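Local coordinates for protein amphinase-2 (Rana pipiens, PDB 2P7S) that cleaves RNA as a secreted, cytotoxic endonuclease of the pancreatic ribonuclease family, acting on poly(U), poly(C), ribosomal RNA and dinucleotides such as CpA and UpA, at residues 22-27 with 45-50; 28-33 with 85-90; 13-18 with 106-111. One frame throughout, in Å; residues are numbered along the deposited sequence. Where two conformers were deposited one is given.

Contact 1. Residues 22-27 with 45-50; sequences ADFNCN and NTFIHS. With NAG (2-acetamido-2-deoxy-beta-D-glucopyranose), chain B; ACT (acetate ion), chain C.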
loop_
_atom_site.group_PDB
_atom_site.type_symbol
_atom_site.label_atom_id
_atom_site.label_comp_id
_atom_site.label_asym_id
_atom_site.label_seq_id
_atom_site.Cartn_x
_atom_site.Cartn_y
_atom_site.Cartn_z
ATOM N N ALA A 22 -13.277 1.686 8.151
ATOM C CA ALA A 22 -14.258 0.891 8.883
ATOM C C ALA A 22 -14.740 -0.341 8.119
ATOM O O ALA A 22 -14.973 -1.395 8.712
ATOM C CB ALA A 22 -15.438 1.765 9.249
ATOM N N ASP A 23 -14.899 -0.211 6.806
ATOM C CA ASP A 23 -15.366 -1.330 5.999
ATOM C C ASP A 23 -14.256 -2.285 5.603
ATOM O O ASP A 23 -14.526 -3.388 5.132
ATOM C CB ASP A 23 -16.051 -0.838 4.720
ATOM C CG ASP A 23 -17.383 -0.182 4.992
ATOM O OD1 ASP A 23 -18.063 -0.612 5.948
ATOM O OD2 ASP A 23 -17.751 0.751 4.243
ATOM N N PHE A 24 -13.010 -1.860 5.780
ATOM C CA PHE A 24 -11.895 -2.708 5.402
ATOM C C PHE A 24 -11.741 -3.858 6.383
ATOM O O PHE A 24 -11.837 -3.673 7.596
ATOM C CB PHE A 24 -10.590 -1.909 5.347
ATOM C CG PHE A 24 -9.488 -2.620 4.616
ATOM C CD1 PHE A 24 -9.425 -2.588 3.226
ATOM C CD2 PHE A 24 -8.547 -3.372 5.314
ATOM C CE1 PHE A 24 -8.438 -3.300 2.533
ATOM C CE2 PHE A 24 -7.563 -4.087 4.639
ATOM C CZ PHE A 24 -7.506 -4.052 3.246
ATOM N N ASN A 25 -11.491 -5.046 5.845
ATOM C CA ASN A 25 -11.317 -6.228 6.674
ATOM C C ASN A 25 -10.105 -7.003 6.202
ATOM O O ASN A 25 -10.111 -7.594 5.120
ATOM C CB ASN A 25 -12.555 -7.129 6.598
ATOM C CG ASN A 25 -12.499 -8.276 7.590
ATOM O OD1 ASN A 25 -11.440 -8.850 7.827
ATOM N ND2 ASN A 25 -13.644 -8.625 8.162
ATOM N N CYS A 26 -9.057 -6.996 7.016
ATOM C CA CYS A 26 -7.838 -7.712 6.674
ATOM C C CYS A 26 -8.083 -9.185 6.352
ATOM O O CYS A 26 -7.508 -9.726 5.406
ATOM C CB CYS A 26 -6.837 -7.621 7.824
ATOM S SG CYS A 26 -6.039 -5.993 8.021
ATOM N N ASN A 27 -8.921 -9.842 7.145
ATOM C CA ASN A 27 -9.187 -11.261 6.922
ATOM C C ASN A 27 -9.777 -11.536 5.556
ATOM O O ASN A 27 -9.581 -12.614 4.994
ATOM C CB ASN A 27 -10.104 -11.803 8.016
ATOM C CG ASN A 27 -9.525 -11.600 9.384
ATOM O OD1 ASN A 27 -8.311 -11.726 9.563
ATOM N ND2 ASN A 27 -10.375 -11.286 10.357
ATOM N N ASN A 45 1.080 -6.540 5.223
ATOM C CA ASN A 45 0.840 -5.612 4.115
ATOM C C ASN A 45 0.140 -4.347 4.581
ATOM O O ASN A 45 -0.681 -4.387 5.497
ATOM C CB ASN A 45 -0.003 -6.245 3.010
ATOM C CG ASN A 45 0.011 -5.409 1.730
ATOM O OD1 ASN A 45 1.065 -5.224 1.118
ATOM N ND2 ASN A 45 -1.145 -4.889 1.338
ATOM N N THR A 46 0.467 -3.224 3.946
ATOM C CA THR A 46 -0.148 -1.945 4.292
ATOM C C THR A 46 -1.007 -1.446 3.128
ATOM O O THR A 46 -0.583 -1.471 1.968
ATOM C CB THR A 46 0.924 -0.883 4.641
ATOM O OG1 THR A 46 1.585 -1.261 5.856
ATOM C CG2 THR A 46 0.285 0.477 4.841
ATOM N N PHE A 47 -2.227 -1.022 3.450
ATOM C CA PHE A 47 -3.170 -0.517 2.462
ATOM C C PHE A 47 -3.370 0.985 2.597
ATOM O O PHE A 47 -3.488 1.508 3.703
ATOM C CB PHE A 47 -4.516 -1.231 2.612
ATOM C CG PHE A 47 -4.451 -2.699 2.319
ATOM C CD1 PHE A 47 -4.129 -3.613 3.318
ATOM C CD2 PHE A 47 -4.676 -3.167 1.029
ATOM C CE1 PHE A 47 -4.032 -4.973 3.028
ATOM C CE2 PHE A 47 -4.578 -4.528 0.726
ATOM C CZ PHE A 47 -4.256 -5.431 1.726
ATOM N N ILE A 48 -3.433 1.669 1.461
ATOM C CA ILE A 48 -3.588 3.119 1.437
ATOM C C ILE A 48 -5.020 3.474 1.044
ATOM O O ILE A 48 -5.466 3.152 -0.056
ATOM C CB ILE A 48 -2.615 3.755 0.409
ATOM C CG1 ILE A 48 -1.204 3.206 0.612
ATOM C CG2 ILE A 48 -2.614 5.267 0.555
ATOM C CD1 ILE A 48 -0.304 3.381 -0.611
ATOM N N HIS A 49 -5.736 4.131 1.953
ATOM C CA HIS A 49 -7.120 4.523 1.705
ATOM C C HIS A 49 -7.124 5.848 0.959
ATOM O O HIS A 49 -7.186 6.925 1.566
ATOM C CB HIS A 49 -7.860 4.664 3.037
ATOM C CG HIS A 49 -7.969 3.380 3.795
ATOM N ND1 HIS A 49 -9.009 2.494 3.612
ATOM C CD2 HIS A 49 -7.137 2.804 4.695
ATOM C CE1 HIS A 49 -8.812 1.427 4.365
ATOM N NE2 HIS A 49 -7.683 1.589 5.032
ATOM N N SER A 50 -7.056 5.771 -0.362
ATOM C CA SER A 50 -7.025 6.971 -1.187
ATOM C C SER A 50 -7.245 6.666 -2.658
ATOM O O SER A 50 -7.146 5.513 -3.089
ATOM C CB SER A 50 -5.669 7.672 -1.021
ATOM O OG SER A 50 -5.451 8.649 -2.027
HETATM C C1 NAG B . -9.871 -10.900 11.661
HETATM C C2 NAG B . -10.887 -9.991 12.364
HETATM C C3 NAG B . -10.365 -9.612 13.751
HETATM C C4 NAG B . -10.083 -10.890 14.541
HETATM C C5 NAG B . -9.057 -11.730 13.767
HETATM C C6 NAG B . -8.695 -13.037 14.462
HETATM C C7 NAG B . -12.324 -8.267 11.480
HETATM C C8 NAG B . -12.460 -6.996 10.656
HETATM N N2 NAG B . -11.108 -8.796 11.571
HETATM O O3 NAG B . -11.321 -8.815 14.434
HETATM O O4 NAG B . -9.578 -10.557 15.848
HETATM O O5 NAG B . -9.584 -12.063 12.462
HETATM O O6 NAG B . -9.829 -13.881 14.592
HETATM O O7 NAG B . -13.314 -8.754 12.027
HETATM C C ACT C . 4.743 -0.822 7.624
HETATM O O ACT C . 5.653 0.033 7.728
HETATM O OXT ACT C . 4.150 -1.261 6.532
HETATM C CH3 ACT C . 4.255 -1.441 8.924
#
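F24 drives the end of its ring onto F47, and this is where the two segments pack most closely. Atom CZ of F24 sits over the centre of the F47 ring, 3.4 Å from CD1 of F47, while the two ring planes meet obliquely at 48°. F24 can reach so far because its CG lies anti to the backbone N (chi1 -164°), which carries the ring away from the loop toward strand 45-49. The other face of F47 is taken by the amide ND2 of N45, so this phenyl ring is held between a hydrocarbon and a polar group. The contact joins the loop leading into helix 26-29 to strand 45-49, within the beta-alpha-beta unit of strand 16-17, helix 26-29 and strand 45-49 in the ribonuclease A fold. H49 completes the aromatic cluster: its edge turns to the F24 ring in an offset edge-to-face arrangement, planes at 86°, with CE1 of H49 3.9 Å from CB of F24. Both imidazole nitrogens are bonded outside the segments, NE2 to T77 and ND1 to the backbone oxygen of Q19, which fixes the turn of the ring. Beyond F24 the first segment turns away from the strand toward solvent. A22 and D23 are exposed, and N27 carries N-linked N-acetylglucosamine, ND2 of N27 joined to C1 of the sugar at 1.5 Å; the methyl C8 of that sugar lies 3.2 Å from ND2 of N25.

Contact 2. Residues 28-33 with 85-90; sequences RTMNDP and CKYSQS. With NAG (2-acetamido-2-deoxy-beta-D-glucopyranose), chain B.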
loop_
_atom_site.group_PDB
_atom_site.type_symbol
_atom_site.label_atom_id
_atom_site.label_comp_id
_atom_site.label_asym_id
_atom_site.label_seq_id
_atom_site.Cartn_x
_atom_site.Cartn_y
_atom_site.Cartn_z
ATOM N N ARG A 28 -10.487 -10.553 5.018
ATOM C CA ARG A 28 -11.099 -10.677 3.702
ATOM C C ARG A 28 -10.109 -10.381 2.574
ATOM O O ARG A 28 -9.856 -11.221 1.715
ATOM C CB ARG A 28 -12.282 -9.709 3.578
ATOM C CG ARG A 28 -12.889 -9.647 2.177
ATOM C CD ARG A 28 -13.702 -8.370 1.956
ATOM N NE ARG A 28 -14.876 -8.275 2.826
ATOM C CZ ARG A 28 -15.172 -7.212 3.576
ATOM N NH1 ARG A 28 -14.379 -6.149 3.571
ATOM N NH2 ARG A 28 -16.267 -7.205 4.324
ATOM N N THR A 29 -9.541 -9.180 2.597
ATOM C CA THR A 29 -8.635 -8.736 1.547
ATOM C C THR A 29 -7.270 -9.420 1.480
ATOM O O THR A 29 -6.765 -9.672 0.383
ATOM C CB THR A 29 -8.463 -7.209 1.621
ATOM O OG1 THR A 29 -9.760 -6.601 1.675
ATOM C CG2 THR A 29 -7.727 -6.693 0.394
ATOM N N MET A 30 -6.668 -9.719 2.629
ATOM C CA MET A 30 -5.377 -10.407 2.625
ATOM C C MET A 30 -5.548 -11.800 2.012
ATOM O O MET A 30 -4.579 -12.434 1.592
ATOM C CB MET A 30 -4.818 -10.544 4.049
ATOM C CG MET A 30 -4.288 -9.251 4.670
ATOM S SD MET A 30 -2.966 -8.456 3.709
ATOM C CE MET A 30 -1.556 -9.496 4.101
ATOM N N ASN A 31 -6.790 -12.277 1.967
ATOM C CA ASN A 31 -7.068 -13.595 1.404
ATOM C C ASN A 31 -7.899 -13.506 0.131
ATOM O O ASN A 31 -8.476 -14.497 -0.324
ATOM C CB ASN A 31 -7.789 -14.464 2.438
ATOM C CG ASN A 31 -6.930 -14.747 3.647
ATOM O OD1 ASN A 31 -5.868 -15.359 3.531
ATOM N ND2 ASN A 31 -7.373 -14.292 4.819
ATOM N N ASP A 32 -7.957 -12.307 -0.440
ATOM C CA ASP A 32 -8.713 -12.071 -1.660
ATOM C C ASP A 32 -7.759 -12.100 -2.852
ATOM O O ASP A 32 -6.936 -11.194 -3.023
ATOM C CB ASP A 32 -9.399 -10.706 -1.582
ATOM C CG ASP A 32 -10.385 -10.481 -2.711
ATOM O OD1 ASP A 32 -10.244 -11.138 -3.764
ATOM O OD2 ASP A 32 -11.292 -9.639 -2.543
ATOM N N PRO A 33 -7.852 -13.141 -3.695
ATOM C CA PRO A 33 -6.960 -13.222 -4.858
ATOM C C PRO A 33 -7.005 -11.998 -5.772
ATOM O O PRO A 33 -6.081 -11.767 -6.550
ATOM C CB PRO A 33 -7.414 -14.508 -5.559
ATOM C CG PRO A 33 -8.840 -14.663 -5.132
ATOM C CD PRO A 33 -8.799 -14.269 -3.676
ATOM N N CYS A 85 -4.084 -17.398 8.874
ATOM C CA CYS A 85 -4.569 -16.379 7.944
ATOM C C CYS A 85 -5.601 -15.383 8.470
ATOM O O CYS A 85 -6.349 -14.792 7.695
ATOM C CB CYS A 85 -5.082 -17.042 6.665
ATOM S SG CYS A 85 -3.875 -18.207 5.950
ATOM N N LYS A 86 -5.641 -15.207 9.786
ATOM C CA LYS A 86 -6.532 -14.240 10.426
ATOM C C LYS A 86 -5.561 -13.216 11.019
ATOM O O LYS A 86 -4.601 -13.581 11.703
ATOM C CB LYS A 86 -7.374 -14.911 11.510
ATOM C CG LYS A 86 -8.412 -15.891 10.963
ATOM C CD LYS A 86 -9.517 -15.156 10.213
ATOM C CE LYS A 86 -10.655 -16.090 9.824
ATOM N NZ LYS A 86 -10.254 -17.093 8.794
ATOM N N TYR A 87 -5.821 -11.938 10.769
ATOM C CA TYR A 87 -4.906 -10.874 11.180
ATOM C C TYR A 87 -5.270 -9.876 12.265
ATOM O O TYR A 87 -6.433 -9.708 12.625
ATOM C CB TYR A 87 -4.551 -10.026 9.958
ATOM C CG TYR A 87 -3.995 -10.765 8.770
ATOM C CD1 TYR A 87 -4.786 -11.640 8.025
ATOM C CD2 TYR A 87 -2.673 -10.565 8.372
ATOM C CE1 TYR A 87 -4.266 -12.299 6.906
ATOM C CE2 TYR A 87 -2.149 -11.211 7.267
ATOM C CZ TYR A 87 -2.944 -12.074 6.537
ATOM O OH TYR A 87 -2.404 -12.699 5.441
ATOM N N SER A 88 -4.229 -9.190 12.746
ATOM C CA SER A 88 -4.368 -8.100 13.695
ATOM C C SER A 88 -4.437 -6.918 12.725
ATOM O O SER A 88 -3.758 -6.920 11.691
ATOM C CB SER A 88 -3.132 -7.964 14.590
ATOM O OG SER A 88 -3.138 -8.957 15.601
ATOM N N GLN A 89 -5.249 -5.923 13.052
ATOM C CA GLN A 89 -5.444 -4.771 12.180
ATOM C C GLN A 89 -5.205 -3.468 12.926
ATOM O O GLN A 89 -5.689 -3.285 14.046
ATOM C CB GLN A 89 -6.880 -4.806 11.639
ATOM C CG GLN A 89 -7.288 -3.665 10.726
ATOM C CD GLN A 89 -8.637 -3.922 10.052
ATOM O OE1 GLN A 89 -9.025 -5.072 9.840
ATOM N NE2 GLN A 89 -9.338 -2.853 9.691
ATOM N N SER A 90 -4.459 -2.566 12.298
ATOM C CA SER A 90 -4.179 -1.271 12.896
ATOM C C SER A 90 -4.289 -0.201 11.821
ATOM O O SER A 90 -3.952 -0.432 10.663
ATOM C CB SER A 90 -2.777 -1.246 13.511
ATOM O OG SER A 90 -1.784 -1.209 12.512
HETATM C C1 NAG B . -9.871 -10.900 11.661
HETATM C C2 NAG B . -10.887 -9.991 12.364
HETATM C C3 NAG B . -10.365 -9.612 13.751
HETATM C C4 NAG B . -10.083 -10.890 14.541
HETATM C C5 NAG B . -9.057 -11.730 13.767
HETATM C C6 NAG B . -8.695 -13.037 14.462
HETATM C C7 NAG B . -12.324 -8.267 11.480
HETATM C C8 NAG B . -12.460 -6.996 10.656
HETATM N N2 NAG B . -11.108 -8.796 11.571
HETATM O O3 NAG B . -11.321 -8.815 14.434
HETATM O O4 NAG B . -9.578 -10.557 15.848
HETATM O O5 NAG B . -9.584 -12.063 12.462
HETATM O O6 NAG B . -9.829 -13.881 14.592
HETATM O O7 NAG B . -13.314 -8.754 12.027
#
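Y87, M30 and N31 carry most of this contact, which sets helix 26-29 and the type I beta turn T29-D32 that follows against strand 86-101 in the ribonuclease A fold. M30 lies across one face of the Y87 ring. Its CG stands 3.8 Å from the ring centroid of Y87 in a CH-pi contact, and CB comes within 3.4 Å of CE1 of Y87. The thioether chain bends at both chi2 and chi3 (-58° and -76°), which curls it over the ring: CE returns to lie 3.6 Å from OH of Y87, and SD makes an oblique Met-aromatic contact 5.0 Å from the ring centroid of Y87. The phenol oxygen is hydrogen-bonded to the backbone O of K42, and this tethers the far end of the ring. A leucine in place of Y87 would probably leave the K42 carbonyl without this partner and open a gap beneath the M30 chain. N31 approaches the same ring at its edge, but its main role is polar. Its ND2 is shared between the backbone oxygens of N27 and C85, so one amide group joins the helix to the residue that is disulfide-bonded to C41. The bond from ND2 of N31 to O of C85 is 3.1 Å long and nearly straight, at 161°, with the acceptor close to the N31 amide plane and the donor in the carbonyl plane of C85.

Contact 3. Residues 13-18 with 106-111; sequences TKHITS and VHFVKT. With ACT (acetate ion), chain D; ACT (acetate ion), chain C.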
loop_
_atom_site.group_PDB
_atom_site.type_symbol
_atom_site.label_atom_id
_atom_site.label_comp_id
_atom_site.label_asym_id
_atom_site.label_seq_id
_atom_site.Cartn_x
_atom_site.Cartn_y
_atom_site.Cartn_z
ATOM N N THR A 13 -3.002 -2.547 -7.049
ATOM C CA THR A 13 -3.777 -3.715 -6.654
ATOM C C THR A 13 -3.422 -4.162 -5.240
ATOM O O THR A 13 -4.297 -4.415 -4.416
ATOM C CB THR A 13 -3.536 -4.899 -7.639
ATOM O OG1 THR A 13 -4.051 -4.561 -8.935
ATOM C CG2 THR A 13 -4.238 -6.163 -7.146
ATOM N N LYS A 14 -2.127 -4.235 -4.964
ATOM C CA LYS A 14 -1.651 -4.675 -3.670
ATOM C C LYS A 14 -1.746 -3.658 -2.529
ATOM O O LYS A 14 -1.944 -4.047 -1.379
ATOM C CB LYS A 14 -0.197 -5.144 -3.794
ATOM C CG LYS A 14 0.337 -5.818 -2.540
ATOM C CD LYS A 14 1.734 -6.394 -2.743
ATOM C CE LYS A 14 2.154 -7.196 -1.521
ATOM N NZ LYS A 14 3.543 -7.701 -1.641
ATOM N N HIS A 15 -1.630 -2.370 -2.839
ATOM C CA HIS A 15 -1.621 -1.347 -1.794
ATOM C C HIS A 15 -2.665 -0.252 -1.761
ATOM O O HIS A 15 -2.785 0.434 -0.746
ATOM C CB HIS A 15 -0.252 -0.663 -1.778
ATOM C CG HIS A 15 0.874 -1.592 -1.477
ATOM N ND1 HIS A 15 1.058 -2.143 -0.232
ATOM C CD2 HIS A 15 1.858 -2.090 -2.264
ATOM C CE1 HIS A 15 2.108 -2.944 -0.261
ATOM N NE2 HIS A 15 2.612 -2.931 -1.481
ATOM N N ILE A 16 -3.403 -0.042 -2.842
ATOM C CA ILE A 16 -4.382 1.031 -2.813
ATOM C C ILE A 16 -5.811 0.519 -2.720
ATOM O O ILE A 16 -6.218 -0.377 -3.462
ATOM C CB ILE A 16 -4.234 1.958 -4.036
ATOM C CG1 ILE A 16 -2.784 2.450 -4.132
ATOM C CG2 ILE A 16 -5.166 3.158 -3.886
ATOM C CD1 ILE A 16 -2.537 3.491 -5.209
ATOM N N THR A 17 -6.569 1.083 -1.786
ATOM C CA THR A 17 -7.948 0.664 -1.614
ATOM C C THR A 17 -8.936 1.821 -1.592
ATOM O O THR A 17 -8.648 2.899 -1.053
ATOM C CB THR A 17 -8.138 -0.166 -0.316
ATOM O OG1 THR A 17 -9.499 -0.616 -0.249
ATOM C CG2 THR A 17 -7.831 0.665 0.921
ATOM N N SER A 18 -10.101 1.592 -2.197
ATOM C CA SER A 18 -11.157 2.597 -2.231
ATOM C C SER A 18 -12.100 2.376 -1.042
ATOM O O SER A 18 -13.039 3.142 -0.826
ATOM C CB SER A 18 -11.943 2.498 -3.541
ATOM O OG SER A 18 -12.600 1.245 -3.653
ATOM N N VAL A 106 6.284 1.827 -7.438
ATOM C CA VAL A 106 6.429 0.410 -7.744
ATOM C C VAL A 106 6.586 -0.489 -6.521
ATOM O O VAL A 106 6.380 -1.696 -6.608
ATOM C CB VAL A 106 7.624 0.149 -8.723
ATOM C CG1 VAL A 106 7.398 0.908 -10.025
ATOM C CG2 VAL A 106 8.945 0.570 -8.095
ATOM N N HIS A 107 6.932 0.085 -5.376
ATOM C CA HIS A 107 7.106 -0.745 -4.187
ATOM C C HIS A 107 6.832 0.025 -2.910
ATOM O O HIS A 107 7.226 1.181 -2.772
ATOM C CB HIS A 107 8.535 -1.312 -4.154
ATOM C CG HIS A 107 8.790 -2.260 -3.020
ATOM N ND1 HIS A 107 8.181 -3.494 -2.927
ATOM C CD2 HIS A 107 9.587 -2.150 -1.928
ATOM C CE1 HIS A 107 8.589 -4.103 -1.827
ATOM N NE2 HIS A 107 9.443 -3.309 -1.203
ATOM N N PHE A 108 6.145 -0.617 -1.969
ATOM C CA PHE A 108 5.863 0.029 -0.697
ATOM C C PHE A 108 6.984 -0.367 0.259
ATOM O O PHE A 108 7.173 -1.547 0.541
ATOM C CB PHE A 108 4.515 -0.424 -0.143
ATOM C CG PHE A 108 4.110 0.296 1.106
ATOM C CD1 PHE A 108 4.571 -0.125 2.351
ATOM C CD2 PHE A 108 3.294 1.415 1.039
ATOM C CE1 PHE A 108 4.222 0.562 3.509
ATOM C CE2 PHE A 108 2.941 2.114 2.195
ATOM C CZ PHE A 108 3.407 1.686 3.429
ATOM N N VAL A 109 7.730 0.623 0.736
ATOM C CA VAL A 109 8.855 0.378 1.636
ATOM C C VAL A 109 8.448 0.361 3.109
ATOM O O VAL A 109 8.684 -0.620 3.819
ATOM C CB VAL A 109 9.959 1.452 1.431
ATOM C CG1 VAL A 109 11.154 1.180 2.358
ATOM C CG2 VAL A 109 10.409 1.459 -0.026
ATOM N N LYS A 110 7.843 1.447 3.571
ATOM C CA LYS A 110 7.417 1.527 4.963
ATOM C C LYS A 110 6.480 2.695 5.199
ATOM O O LYS A 110 6.347 3.580 4.356
ATOM C CB LYS A 110 8.632 1.696 5.880
ATOM C CG LYS A 110 9.396 2.991 5.637
ATOM C CD LYS A 110 10.579 3.162 6.586
ATOM C CE LYS A 110 10.128 3.502 8.001
ATOM N NZ LYS A 110 11.285 3.836 8.887
ATOM N N THR A 111 5.830 2.680 6.357
ATOM C CA THR A 111 4.930 3.753 6.751
ATOM C C THR A 111 5.835 4.833 7.349
ATOM O O THR A 111 6.832 4.519 8.000
ATOM C CB THR A 111 3.907 3.263 7.809
ATOM O OG1 THR A 111 3.009 2.317 7.210
ATOM C CG2 THR A 111 3.111 4.423 8.356
HETATM C C ACT D . 5.076 -3.894 -3.982
HETATM O O ACT D . 5.941 -4.754 -4.258
HETATM O OXT ACT D . 5.013 -3.105 -2.927
HETATM C CH3 ACT D . 3.949 -3.738 -4.992
HETATM C C ACT C . 4.743 -0.822 7.624
HETATM O O ACT C . 5.653 0.033 7.728
HETATM O OXT ACT C . 4.150 -1.261 6.532
HETATM C CH3 ACT C . 4.255 -1.441 8.924
#
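H15 and F108 mark the closest approach of the two backbones, their CA atoms 7.7 Å apart, where the last turn of helix 6-15 passes strand 104-111 without any direct hydrogen bond between the segments. This is the catalytic cleft of the ribonuclease A fold, with H15 the probable proton acceptor and H107 the probable proton donor, by similarity to relatives. The strand carries two classic beta bulges, V106-H107 opposite T99 and V109-K110 opposite C97. Across the cleft, CB of F108 rests over one face of the H15 imidazole in a CH-pi contact, 3.5 Å from the ring centroid of H15, while CG of K14 lies over the opposite face. The F108 ring itself is nearly parallel to that of H15 but slid well aside; having CG anti to the backbone N (chi1 -175°) carries it past the imidazole. At the ring edge, ND1 of H15 is hydrogen-bonded to the backbone O of T46, which turns NE2 to the cleft. An acetate, probably from the crystallisation liquor, bridges the two walls there. One of its oxygens, OXT, is gripped by NE2 of H15 at 2.8 Å through a bent bond and by the backbone N of F108 at 2.9 Å through a straighter one. The other, O, accepts from ND1 of H107 at 2.9 Å, lying in the plane of that imidazole at its edge, with an N-H...O angle of 159°.

How the contacts relate
Along the chain contact 3 closes the widest loop, from 13-18 to 106-111, and the other two are nested within it; the segments of contacts 1 and 2 alternate. All three reach the same mixed sheet inside one ribonuclease fold. Contacts 1 and 2 share helix 26-29, their centres about 9 Å apart, and are linked by the probable hydrogen bond between OD1 of N27 and N of Y87. Contact 1 meets contact 3, about 10 Å away between centres, where H15 and the short strand 16-17 lie beside strand 45-49. Contacts 2 and 3 do not touch, their centres about 15 Å apart; strand 45-49 has neighbours in both, since M30 packs on N45 and F47 while H15 packs on N45.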